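Local structure of nucleoporin NUP82 (Chaetomium thermophilum, 5CWW) at residues 62-68 against 105-111; 49-53 against 120-126; 19-23 against 55-59; 45-49 against 578-582. The protein probably serves as a structural component of the nuclear pore complex and a docking partner for transport factors, the present chain being its N-terminal beta-propeller part. All coordinates share one frame; numbering follows the deposited sequence.

Interaction 1: 62-68 against 105-111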
loop_
_atom_site.group_PDB
_atom_site.type_symbol
_atom_site.label_atom_id
_atom_site.label_comp_id
_atom_site.label_asym_id
_atom_site.label_seq_id
_atom_site.Cartn_x
_atom_site.Cartn_y
_atom_site.Cartn_z
ATOM N N LYS B 62 22.581 -9.259 6.239
ATOM C CA LYS B 62 21.768 -9.856 7.295
ATOM C C LYS B 62 22.000 -9.196 8.654
ATOM O O LYS B 62 21.612 -9.749 9.683
ATOM C CB LYS B 62 22.054 -11.356 7.400
ATOM C CG LYS B 62 21.714 -12.149 6.150
ATOM C CD LYS B 62 21.991 -13.631 6.350
ATOM C CE LYS B 62 21.570 -14.451 5.141
ATOM N NZ LYS B 62 22.301 -14.052 3.907
ATOM N N GLN B 63 22.627 -8.022 8.658
ATOM C CA GLN B 63 22.893 -7.301 9.902
ATOM C C GLN B 63 22.505 -5.830 9.791
ATOM O O GLN B 63 22.460 -5.269 8.695
ATOM C CB GLN B 63 24.370 -7.417 10.290
ATOM C CG GLN B 63 25.329 -6.766 9.306
ATOM C CD GLN B 63 26.783 -6.950 9.697
ATOM O OE1 GLN B 63 27.114 -7.799 10.526
ATOM N NE2 GLN B 63 27.659 -6.144 9.110
ATOM N N ILE B 64 22.225 -5.219 10.939
ATOM C CA ILE B 64 21.896 -3.801 11.011
ATOM C C ILE B 64 22.984 -3.055 11.777
ATOM O O ILE B 64 23.271 -3.372 12.932
ATOM C CB ILE B 64 20.535 -3.563 11.699
ATOM C CG1 ILE B 64 19.433 -4.369 11.005
ATOM C CG2 ILE B 64 20.190 -2.071 11.696
ATOM C CD1 ILE B 64 18.106 -4.361 11.741
ATOM N N ARG B 65 23.589 -2.068 11.128
ATOM C CA ARG B 65 24.649 -1.281 11.749
ATOM C C ARG B 65 24.067 -0.034 12.405
ATOM O O ARG B 65 23.467 0.813 11.745
ATOM C CB ARG B 65 25.720 -0.918 10.722
ATOM C CG ARG B 65 26.357 -2.149 10.103
ATOM C CD ARG B 65 27.432 -1.810 9.096
ATOM N NE ARG B 65 28.066 -3.022 8.585
ATOM C CZ ARG B 65 28.635 -3.131 7.388
ATOM N NH1 ARG B 65 28.671 -2.095 6.563
ATOM N NH2 ARG B 65 29.184 -4.279 7.020
ATOM N N TRP B 66 24.246 0.045 13.719
ATOM C CA TRP B 66 23.645 1.082 14.546
ATOM C C TRP B 66 24.673 2.141 14.934
ATOM O O TRP B 66 25.781 1.809 15.352
ATOM C CB TRP B 66 23.043 0.438 15.796
ATOM C CG TRP B 66 22.366 1.378 16.734
ATOM C CD1 TRP B 66 21.715 2.534 16.416
ATOM C CD2 TRP B 66 22.269 1.237 18.154
ATOM N NE1 TRP B 66 21.217 3.122 17.555
ATOM C CE2 TRP B 66 21.546 2.346 18.635
ATOM C CE3 TRP B 66 22.726 0.280 19.067
ATOM C CZ2 TRP B 66 21.268 2.524 19.988
ATOM C CZ3 TRP B 66 22.451 0.459 20.409
ATOM C CH2 TRP B 66 21.728 1.572 20.857
ATOM N N GLY B 67 24.309 3.413 14.798
ATOM C CA GLY B 67 25.217 4.489 15.152
ATOM C C GLY B 67 24.558 5.841 15.363
ATOM O O GLY B 67 23.533 6.149 14.755
ATOM N N ASP B 68 25.160 6.644 16.237
ATOM C CA ASP B 68 24.716 8.012 16.489
ATOM C C ASP B 68 25.605 8.979 15.713
ATOM O O ASP B 68 26.816 9.032 15.930
ATOM C CB ASP B 68 24.759 8.325 17.988
ATOM C CG ASP B 68 24.065 9.631 18.340
ATOM O OD1 ASP B 68 24.264 10.637 17.626
ATOM O OD2 ASP B 68 23.314 9.652 19.339
ATOM N N GLY B 105 29.719 5.342 19.787
ATOM C CA GLY B 105 28.659 5.742 18.881
ATOM C C GLY B 105 28.462 4.788 17.717
ATOM O O GLY B 105 27.869 5.157 16.703
ATOM N N TYR B 106 28.964 3.564 17.858
ATOM C CA TYR B 106 28.831 2.554 16.813
ATOM C C TYR B 106 28.645 1.166 17.411
ATOM O O TYR B 106 29.395 0.754 18.292
ATOM C CB TYR B 106 30.052 2.563 15.892
ATOM C CG TYR B 106 30.032 1.458 14.859
ATOM C CD1 TYR B 106 29.119 1.480 13.812
ATOM C CD2 TYR B 106 30.921 0.394 14.932
ATOM C CE1 TYR B 106 29.093 0.470 12.865
ATOM C CE2 TYR B 106 30.903 -0.620 13.989
ATOM C CZ TYR B 106 29.987 -0.576 12.958
ATOM O OH TYR B 106 29.963 -1.580 12.018
ATOM N N ARG B 107 27.638 0.451 16.921
ATOM C CA ARG B 107 27.350 -0.903 17.381
ATOM C C ARG B 107 26.806 -1.746 16.237
ATOM O O ARG B 107 26.164 -1.224 15.325
ATOM C CB ARG B 107 26.346 -0.879 18.536
ATOM C CG ARG B 107 26.969 -0.741 19.918
ATOM C CD ARG B 107 27.690 -2.014 20.338
ATOM N NE ARG B 107 27.662 -2.201 21.786
ATOM C CZ ARG B 107 28.001 -3.328 22.404
ATOM N NH1 ARG B 107 28.399 -4.383 21.705
ATOM N NH2 ARG B 107 27.942 -3.401 23.726
ATOM N N ILE B 108 27.067 -3.049 16.291
ATOM C CA ILE B 108 26.555 -3.977 15.290
ATOM C C ILE B 108 25.325 -4.685 15.849
ATOM O O ILE B 108 25.298 -5.060 17.023
ATOM C CB ILE B 108 27.629 -5.019 14.865
ATOM C CG1 ILE B 108 27.508 -5.338 13.375
ATOM C CG2 ILE B 108 27.561 -6.296 15.709
ATOM C CD1 ILE B 108 28.077 -4.260 12.488
ATOM N N ILE B 109 24.308 -4.852 15.007
ATOM C CA ILE B 109 23.109 -5.598 15.375
ATOM C C ILE B 109 22.955 -6.806 14.461
ATOM O O ILE B 109 22.454 -6.687 13.341
ATOM C CB ILE B 109 21.824 -4.743 15.278
ATOM C CG1 ILE B 109 22.028 -3.352 15.886
ATOM C CG2 ILE B 109 20.654 -5.470 15.939
ATOM C CD1 ILE B 109 22.305 -3.360 17.360
ATOM N N LYS B 110 23.385 -7.968 14.936
ATOM C CA LYS B 110 23.156 -9.201 14.199
ATOM C C LYS B 110 21.679 -9.557 14.282
ATOM O O LYS B 110 21.044 -9.368 15.320
ATOM C CB LYS B 110 24.020 -10.339 14.745
ATOM C CG LYS B 110 25.394 -10.450 14.092
ATOM C CD LYS B 110 25.288 -10.893 12.635
ATOM C CE LYS B 110 26.658 -11.073 12.000
ATOM N NZ LYS B 110 26.559 -11.437 10.558
ATOM N N THR B 111 21.139 -10.063 13.178
ATOM C CA THR B 111 19.718 -10.377 13.084
ATOM C C THR B 111 19.525 -11.847 12.727
ATOM O O THR B 111 20.456 -12.500 12.255
ATOM C CB THR B 111 19.016 -9.506 12.023
ATOM O OG1 THR B 111 19.346 -9.986 10.717
ATOM C CG2 THR B 111 19.441 -8.048 12.146
#
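Trp66 sets the benzo side of its indole against the strand opposite: CG anti to the backbone N (chi1 -179°) carries the ring across so that Trp66 CE3 lies 3.8 Å from Arg107 CB, and Ile109 CD1 approaches the same ring carbon obliquely. Trp66 CB meets Ile109 CG1 at 3.9 Å. The indole stacks on Phe57 and gives NE1 to Glu55, while Arg107 runs away from it to His147 and Phe156. On the other face, Ile108 CD1 packs 3.6 Å from Arg65 CG and lies at the edge of the guanidinium, near its plane; Tyr106 lies alongside with OH near Arg65 CD. Reciprocal backbone bonds join Ile64 with Ile109 and Trp66 with Arg107; that from Ile64 N to Ile109 O, at 2.8 Å, is nearly straight (174°). Past the last rung, Thr111 OG1 donates to Lys62 O over a short 2.5 Å, from above the carbonyl plane, and Thr111 CG2 packs 3.9 Å from Ile64 CG1. A glycine at Thr111 would probably leave the Lys62 carbonyl without this donor and open a gap beside Ile64. The axes, 4.7 Å apart at 157°, belong to the third and fourth strands of a four-stranded antiparallel beta-propeller blade.

Interaction 2: 49-53 against 120-126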
loop_
_atom_site.group_PDB
_atom_site.type_symbol
_atom_site.label_atom_id
_atom_site.label_comp_id
_atom_site.label_asym_id
_atom_site.label_seq_id
_atom_site.Cartn_x
_atom_site.Cartn_y
_atom_site.Cartn_z
ATOM N N ILE B 49 17.812 2.250 5.288
ATOM C CA ILE B 49 18.189 3.220 6.314
ATOM C C ILE B 49 16.954 3.706 7.064
ATOM O O ILE B 49 15.955 4.095 6.457
ATOM C CB ILE B 49 18.932 4.437 5.720
ATOM C CG1 ILE B 49 20.196 3.980 4.985
ATOM C CG2 ILE B 49 19.300 5.426 6.825
ATOM C CD1 ILE B 49 20.931 5.091 4.249
ATOM N N ALA B 50 17.038 3.671 8.390
ATOM C CA ALA B 50 15.995 4.195 9.265
ATOM C C ALA B 50 16.650 5.030 10.356
ATOM O O ALA B 50 17.854 4.918 10.574
ATOM C CB ALA B 50 15.176 3.063 9.865
ATOM N N ARG B 51 15.865 5.857 11.043
ATOM C CA ARG B 51 16.429 6.789 12.014
ATOM C C ARG B 51 15.502 7.110 13.176
ATOM O O ARG B 51 14.288 6.932 13.096
ATOM C CB ARG B 51 16.798 8.107 11.327
ATOM C CG ARG B 51 15.587 8.892 10.827
ATOM C CD ARG B 51 15.979 10.270 10.351
ATOM N NE ARG B 51 16.268 11.185 11.456
ATOM C CZ ARG B 51 15.379 11.992 12.033
ATOM N NH1 ARG B 51 14.115 12.009 11.631
ATOM N NH2 ARG B 51 15.756 12.783 13.028
ATOM N N ARG B 52 16.110 7.596 14.252
ATOM C CA ARG B 52 15.392 8.220 15.351
ATOM C C ARG B 52 16.320 9.277 15.934
ATOM O O ARG B 52 17.435 8.968 16.356
ATOM C CB ARG B 52 14.964 7.192 16.404
ATOM C CG ARG B 52 16.097 6.380 17.014
ATOM C CD ARG B 52 15.568 5.380 18.031
ATOM N NE ARG B 52 16.642 4.782 18.819
ATOM C CZ ARG B 52 16.451 3.947 19.836
ATOM N NH1 ARG B 52 15.222 3.600 20.199
ATOM N NH2 ARG B 52 17.490 3.457 20.497
ATOM N N GLY B 53 15.869 10.526 15.943
ATOM C CA GLY B 53 16.732 11.632 16.312
ATOM C C GLY B 53 17.977 11.629 15.442
ATOM O O GLY B 53 17.881 11.637 14.214
ATOM N N LEU B 120 13.672 -1.231 6.372
ATOM C CA LEU B 120 13.604 -0.925 7.797
ATOM C C LEU B 120 12.548 0.153 8.006
ATOM O O LEU B 120 12.614 1.210 7.376
ATOM C CB LEU B 120 14.956 -0.448 8.328
ATOM C CG LEU B 120 16.151 -1.377 8.122
ATOM C CD1 LEU B 120 17.429 -0.696 8.595
ATOM C CD2 LEU B 120 15.940 -2.693 8.849
ATOM N N VAL B 121 11.583 -0.105 8.884
ATOM C CA VAL B 121 10.524 0.866 9.147
ATOM C C VAL B 121 10.421 1.170 10.636
ATOM O O VAL B 121 9.993 0.331 11.429
ATOM C CB VAL B 121 9.154 0.371 8.643
ATOM C CG1 VAL B 121 8.134 1.500 8.710
ATOM C CG2 VAL B 121 9.265 -0.153 7.217
ATOM N N MET B 122 10.811 2.388 10.998
ATOM C CA MET B 122 10.758 2.850 12.378
ATOM C C MET B 122 9.314 3.045 12.816
ATOM O O MET B 122 8.488 3.530 12.045
ATOM C CB MET B 122 11.532 4.165 12.523
ATOM C CG MET B 122 11.732 4.627 13.959
ATOM S SD MET B 122 12.751 3.510 14.944
ATOM C CE MET B 122 14.317 3.609 14.079
ATOM N N SER B 123 9.018 2.687 14.061
ATOM C CA SER B 123 7.677 2.868 14.605
ATOM C C SER B 123 7.506 4.319 15.050
ATOM O O SER B 123 8.492 5.040 15.182
ATOM C CB SER B 123 7.433 1.903 15.767
ATOM O OG SER B 123 8.211 2.250 16.895
ATOM N N PRO B 124 6.255 4.755 15.280
ATOM C CA PRO B 124 5.976 6.155 15.629
ATOM C C PRO B 124 6.742 6.657 16.853
ATOM O O PRO B 124 7.328 7.738 16.799
ATOM C CB PRO B 124 4.468 6.153 15.901
ATOM C CG PRO B 124 3.946 5.024 15.090
ATOM C CD PRO B 124 5.015 3.974 15.132
ATOM N N ASN B 125 6.736 5.885 17.934
ATOM C CA ASN B 125 7.434 6.276 19.155
ATOM C C ASN B 125 8.886 5.801 19.164
ATOM O O ASN B 125 9.595 5.966 20.156
ATOM C CB ASN B 125 6.690 5.736 20.375
ATOM C CG ASN B 125 5.298 6.322 20.508
ATOM O OD1 ASN B 125 5.066 7.482 20.166
ATOM N ND2 ASN B 125 4.360 5.519 20.997
ATOM N N GLN B 126 9.311 5.206 18.052
ATOM C CA GLN B 126 10.718 4.895 17.814
ATOM C C GLN B 126 11.290 3.905 18.828
ATOM O O GLN B 126 12.466 3.982 19.182
ATOM C CB GLN B 126 11.544 6.188 17.826
ATOM C CG GLN B 126 11.051 7.234 16.835
ATOM C CD GLN B 126 11.857 8.516 16.878
ATOM O OE1 GLN B 126 12.337 8.931 17.935
ATOM N NE2 GLN B 126 12.008 9.157 15.724
HETATM O O HOH W 1 13.268 11.442 14.687
#
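This is a contact between adjacent blades of the propeller, in which the first strand of one blade lies beside the first strand of the next. The strand axes approach to 6.3 Å at an angle of 17°, too far apart for a shared sheet, and side chains fill the interval. Ala50 CB meets Leu120 CB at 3.8 Å in the buried part. Further along, Met122 folds back through bends at chi2 and chi3 (64° and 63°), which bring Met122 CE to 3.5 Å from Arg51 O and also within packing range of Ala50 CB. The polar part lies where the strand gives way to the Ser123 to Gln126 type I turn. Arg52 NH1 donates to Gln126 O at 3.0 Å; the acceptor lies in the guanidinium plane, and NH1 approaches nearly along the C=O axis. Nearer the backbone, the Gln126 amide crosses the root of the arginine, Gln126 CD only 3.4 Å from Arg52 CB. One water accepts from both Gly53 N (3.0 Å) and Gln126 NE2 (2.8 Å), bridging the two loops. Arg52 NE forms a salt bridge with Glu55 and NH2 reaches Pro143 O, so three partners fix the guanidinium's rotation. A leucine at Arg52 would probably leave Gln126 O without its donor and Glu55 without its positive mate. Strand 55-60 flanks 49-52 in its own sheet, strand 128-132 flanks 119-122 in the next, and Phe57 and Leu129 both press on Met122.

Interaction 3: 19-23 against 55-59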
loop_
_atom_site.group_PDB
_atom_site.type_symbol
_atom_site.label_atom_id
_atom_site.label_comp_id
_atom_site.label_asym_id
_atom_site.label_seq_id
_atom_site.Cartn_x
_atom_site.Cartn_y
_atom_site.Cartn_z
ATOM N N HIS B 19 32.235 5.759 8.929
ATOM C CA HIS B 19 32.189 5.087 7.635
ATOM C C HIS B 19 31.905 3.595 7.790
ATOM O O HIS B 19 31.480 2.936 6.841
ATOM C CB HIS B 19 33.501 5.291 6.875
ATOM C CG HIS B 19 33.485 4.731 5.486
ATOM N ND1 HIS B 19 32.703 5.257 4.480
ATOM C CD2 HIS B 19 34.150 3.687 4.938
ATOM C CE1 HIS B 19 32.889 4.562 3.372
ATOM N NE2 HIS B 19 33.762 3.604 3.622
ATOM N N LYS B 20 32.138 3.068 8.988
ATOM C CA LYS B 20 31.914 1.650 9.253
ATOM C C LYS B 20 30.443 1.281 9.089
ATOM O O LYS B 20 30.111 0.126 8.825
ATOM C CB LYS B 20 32.384 1.293 10.666
ATOM C CG LYS B 20 33.887 1.412 10.872
ATOM C CD LYS B 20 34.291 0.971 12.271
ATOM C CE LYS B 20 35.796 1.075 12.482
ATOM N NZ LYS B 20 36.561 0.177 11.574
ATOM N N LEU B 21 29.567 2.268 9.248
ATOM C CA LEU B 21 28.131 2.057 9.102
ATOM C C LEU B 21 27.743 1.656 7.680
ATOM O O LEU B 21 26.694 1.047 7.469
ATOM C CB LEU B 21 27.366 3.323 9.498
ATOM C CG LEU B 21 27.372 3.685 10.984
ATOM C CD1 LEU B 21 26.887 5.109 11.183
ATOM C CD2 LEU B 21 26.506 2.716 11.771
ATOM N N PHE B 22 28.594 1.993 6.715
ATOM C CA PHE B 22 28.258 1.840 5.303
ATOM C C PHE B 22 29.175 0.865 4.567
ATOM O O PHE B 22 28.741 0.176 3.646
ATOM C CB PHE B 22 28.310 3.207 4.616
ATOM C CG PHE B 22 27.510 4.265 5.322
ATOM C CD1 PHE B 22 28.090 5.042 6.311
ATOM C CD2 PHE B 22 26.177 4.474 5.005
ATOM C CE1 PHE B 22 27.360 6.015 6.967
ATOM C CE2 PHE B 22 25.439 5.445 5.658
ATOM C CZ PHE B 22 26.032 6.216 6.640
ATOM N N ALA B 23 30.440 0.809 4.973
ATOM C CA ALA B 23 31.419 -0.040 4.298
ATOM C C ALA B 23 31.134 -1.519 4.551
ATOM O O ALA B 23 30.675 -1.879 5.630
ATOM C CB ALA B 23 32.823 0.310 4.757
ATOM N N GLU B 55 20.229 9.160 15.698
ATOM C CA GLU B 55 20.604 7.761 15.515
ATOM C C GLU B 55 20.095 7.244 14.176
ATOM O O GLU B 55 19.019 7.637 13.721
ATOM C CB GLU B 55 20.044 6.889 16.642
ATOM C CG GLU B 55 20.570 7.218 18.030
ATOM C CD GLU B 55 20.039 6.268 19.091
ATOM O OE1 GLU B 55 19.318 5.312 18.732
ATOM O OE2 GLU B 55 20.341 6.477 20.285
ATOM N N ILE B 56 20.868 6.360 13.549
ATOM C CA ILE B 56 20.438 5.717 12.314
ATOM C C ILE B 56 20.711 4.216 12.357
ATOM O O ILE B 56 21.609 3.753 13.062
ATOM C CB ILE B 56 21.137 6.325 11.072
ATOM C CG1 ILE B 56 22.655 6.123 11.135
ATOM C CG2 ILE B 56 20.798 7.802 10.952
ATOM C CD1 ILE B 56 23.368 6.467 9.842
ATOM N N PHE B 57 19.920 3.472 11.593
ATOM C CA PHE B 57 20.054 2.025 11.490
ATOM C C PHE B 57 20.240 1.666 10.024
ATOM O O PHE B 57 19.379 1.956 9.196
ATOM C CB PHE B 57 18.826 1.323 12.072
ATOM C CG PHE B 57 18.575 1.645 13.517
ATOM C CD1 PHE B 57 17.947 2.826 13.880
ATOM C CD2 PHE B 57 18.969 0.768 14.514
ATOM C CE1 PHE B 57 17.717 3.126 15.209
ATOM C CE2 PHE B 57 18.741 1.061 15.845
ATOM C CZ PHE B 57 18.113 2.241 16.193
ATOM N N VAL B 58 21.371 1.041 9.711
ATOM C CA VAL B 58 21.750 0.776 8.328
ATOM C C VAL B 58 21.839 -0.718 8.052
ATOM O O VAL B 58 22.739 -1.400 8.546
ATOM C CB VAL B 58 23.105 1.428 7.990
ATOM C CG1 VAL B 58 23.435 1.253 6.511
ATOM C CG2 VAL B 58 23.092 2.905 8.368
ATOM N N ALA B 59 20.908 -1.217 7.245
ATOM C CA ALA B 59 20.896 -2.624 6.879
ATOM C C ALA B 59 21.988 -2.916 5.858
ATOM O O ALA B 59 22.063 -2.272 4.813
ATOM C CB ALA B 59 19.534 -3.019 6.325
#
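Apolar contacts of Leu21 and Phe22 with Ile56 and Val58 make up most of this buried junction. Leu21 CD1 and Ile56 CD1 meet at 4.0 Å, the two side chains crossing obliquely. Phe22 comes to the same methyl at about a right angle, its CZ 4.2 Å from Ile56 CD1, while Phe22 CE2 lies 4.4 Å from Val58 CG2. Ile56 CD1 is therefore shared by a leucine branch and an aromatic ring. Its CG1 stands between the backbone N and the carbonyl carbon (chi1 62°), and the extended chi2 carries CD1 outward to both. The strand is the second of the first propeller blade, and the segment 19-23, which precedes that blade in the chain, lies over the face bearing Ile56 and Val58; Phe57, between them, points away and stacks on Trp66. Leu21 also touches Tyr106 on strand 106-110 and Leu72 on helix 69-77, which connects the third and fourth strands. A second kind sets a methyl against a carbonyl: Val58 CG1 is 3.4 Å from Leu21 O. Hydrogen bonds do not cross between the segments, but within 19-23 His19 O accepts from Phe22 N and Ala23 N, each at 3.0 Å; the first bond is of 3-10 type, the second spans one residue more, and together they hold the turn.

Interaction 4: 45-49 against 578-582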
loop_
_atom_site.group_PDB
_atom_site.type_symbol
_atom_site.label_atom_id
_atom_site.label_comp_id
_atom_site.label_asym_id
_atom_site.label_seq_id
_atom_site.Cartn_x
_atom_site.Cartn_y
_atom_site.Cartn_z
ATOM N N PRO B 45 12.319 -2.732 -3.692
ATOM C CA PRO B 45 12.668 -1.494 -2.986
ATOM C C PRO B 45 13.822 -1.687 -2.008
ATOM O O PRO B 45 14.080 -2.811 -1.576
ATOM C CB PRO B 45 11.377 -1.137 -2.243
ATOM C CG PRO B 45 10.669 -2.432 -2.068
ATOM C CD PRO B 45 11.006 -3.254 -3.275
ATOM N N ARG B 46 14.506 -0.596 -1.674
ATOM C CA ARG B 46 15.627 -0.640 -0.744
ATOM C C ARG B 46 15.525 0.485 0.283
ATOM O O ARG B 46 16.136 1.546 0.125
ATOM C CB ARG B 46 16.958 -0.541 -1.494
ATOM C CG ARG B 46 18.177 -0.728 -0.598
ATOM C CD ARG B 46 19.484 -0.488 -1.339
ATOM N NE ARG B 46 20.639 -0.744 -0.479
ATOM C CZ ARG B 46 21.788 -0.072 -0.523
ATOM N NH1 ARG B 46 21.968 0.913 -1.392
ATOM N NH2 ARG B 46 22.767 -0.393 0.311
ATOM N N ARG B 47 14.745 0.238 1.333
ATOM C CA ARG B 47 14.633 1.162 2.456
ATOM C C ARG B 47 15.565 0.711 3.573
ATOM O O ARG B 47 15.124 0.387 4.676
ATOM C CB ARG B 47 13.188 1.236 2.951
ATOM C CG ARG B 47 12.213 1.708 1.888
ATOM C CD ARG B 47 10.851 2.038 2.470
ATOM N NE ARG B 47 9.932 2.510 1.438
ATOM C CZ ARG B 47 9.932 3.746 0.943
ATOM N NH1 ARG B 47 10.803 4.645 1.382
ATOM N NH2 ARG B 47 9.060 4.083 0.004
ATOM N N THR B 48 16.858 0.693 3.275
ATOM C CA THR B 48 17.845 0.086 4.157
ATOM C C THR B 48 18.375 1.045 5.225
ATOM O O THR B 48 19.279 0.691 5.983
ATOM C CB THR B 48 19.027 -0.456 3.339
ATOM O OG1 THR B 48 19.408 0.511 2.354
ATOM C CG2 THR B 48 18.635 -1.750 2.638
ATOM N N ILE B 49 17.812 2.250 5.288
ATOM C CA ILE B 49 18.189 3.220 6.314
ATOM C C ILE B 49 16.954 3.706 7.064
ATOM O O ILE B 49 15.955 4.095 6.457
ATOM C CB ILE B 49 18.932 4.437 5.720
ATOM C CG1 ILE B 49 20.196 3.980 4.985
ATOM C CG2 ILE B 49 19.300 5.426 6.825
ATOM C CD1 ILE B 49 20.931 5.091 4.249
ATOM N N LEU B 578 20.173 11.763 3.951
ATOM C CA LEU B 578 21.070 10.630 4.106
ATOM C C LEU B 578 20.659 9.508 3.158
ATOM O O LEU B 578 19.500 9.091 3.139
ATOM C CB LEU B 578 21.071 10.141 5.554
ATOM C CG LEU B 578 22.038 9.000 5.873
ATOM C CD1 LEU B 578 23.484 9.441 5.677
ATOM C CD2 LEU B 578 21.813 8.504 7.292
ATOM N N SER B 579 21.610 9.041 2.358
ATOM C CA SER B 579 21.412 7.857 1.531
ATOM C C SER B 579 22.699 7.047 1.550
ATOM O O SER B 579 23.595 7.326 2.346
ATOM C CB SER B 579 21.024 8.238 0.101
ATOM O OG SER B 579 20.725 7.088 -0.675
ATOM N N ALA B 580 22.802 6.050 0.679
ATOM C CA ALA B 580 23.999 5.220 0.643
ATOM C C ALA B 580 24.043 4.330 -0.586
ATOM O O ALA B 580 23.010 3.878 -1.079
ATOM C CB ALA B 580 24.086 4.362 1.903
ATOM N N THR B 581 25.254 4.089 -1.075
ATOM C CA THR B 581 25.485 3.082 -2.098
ATOM C C THR B 581 25.709 1.750 -1.392
ATOM O O THR B 581 25.493 1.642 -0.184
ATOM C CB THR B 581 26.699 3.423 -2.980
ATOM O OG1 THR B 581 27.886 3.452 -2.177
ATOM C CG2 THR B 581 26.510 4.774 -3.654
ATOM N N GLN B 582 26.139 0.740 -2.139
ATOM C CA GLN B 582 26.429 -0.563 -1.554
ATOM C C GLN B 582 27.598 -0.481 -0.576
ATOM O O GLN B 582 27.740 -1.333 0.302
ATOM C CB GLN B 582 26.742 -1.588 -2.647
ATOM C CG GLN B 582 25.610 -1.826 -3.635
ATOM C CD GLN B 582 24.473 -2.632 -3.040
ATOM O OE1 GLN B 582 23.755 -2.158 -2.158
ATOM N NE2 GLN B 582 24.304 -3.858 -3.518
#
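The approach to the first propeller blade meets the last blade here: residues 45-49, which lead into strand 49-52, touch the end of strand 576-580 and the turn after it. Two patches carry the contact. In the polar one, Arg46 reaches straight across, CG anti to the backbone N (chi1 -174°) and the chain extended as far as NE, so that the guanidinium arrives beside three successive residues. Arg46 NH1 makes a weak bond to Ala580 O at 3.2 Å, bent to 123° at the hydrogen. Arg46 NH2 makes a straighter but long and also weak bond to Thr581 O at 3.4 Å, and this carbonyl oxygen lies at the guanidinium edge, in its plane. Gln582 comes from another direction: bent at chi2, it brings OE1 over one face of the guanidinium, offset toward the rim, with the two planes nearly perpendicular (89°). Gln582 OE1 is 3.2 Å from Arg46 NH2, but the angle is too poor for a hydrogen bond. Because a propeller is a ring of blades, the first and last sheets become neighbours across more than 500 residues of chain, and this contact lies at that closure. The apolar patch is deeper, formed by Ile49. Ile49 CD1 reaches Ala580 CB at 4.0 Å and the backbone atom Ser579 C at 3.8 Å, whereas Ile49 CG2 meets Leu578 CD2 at 4.0 Å, the two side chains crossing at about a right angle. Leu578 in turn touches Ile56 of the first blade, and Ala580 touches Phe22.

In the fold
Interactions 1 and 3 are buried and about 7 Å apart, centre to centre; interactions 2 and 4 are only partly buried. Interaction 1 is the one sheet pairing, so backbone bonds dominate it. Interaction 3 covers a face of the same blade mainly with hydrocarbon, without a hydrogen bond across. Interactions 2 and 4 diverge from Ile49, which they share, toward the following blade and the last one; in both an arginine reaches backbone carbonyl oxygen at or past a strand end, by one sound bond in interaction 2 and two weak ones in interaction 4. Blade pairings continue between contacts: Ala50 O to Phe57 N (2.7 Å) and Arg65 N to Val58 O (2.8 Å), probable hydrogen bonds, join interactions 2, 3 and 1.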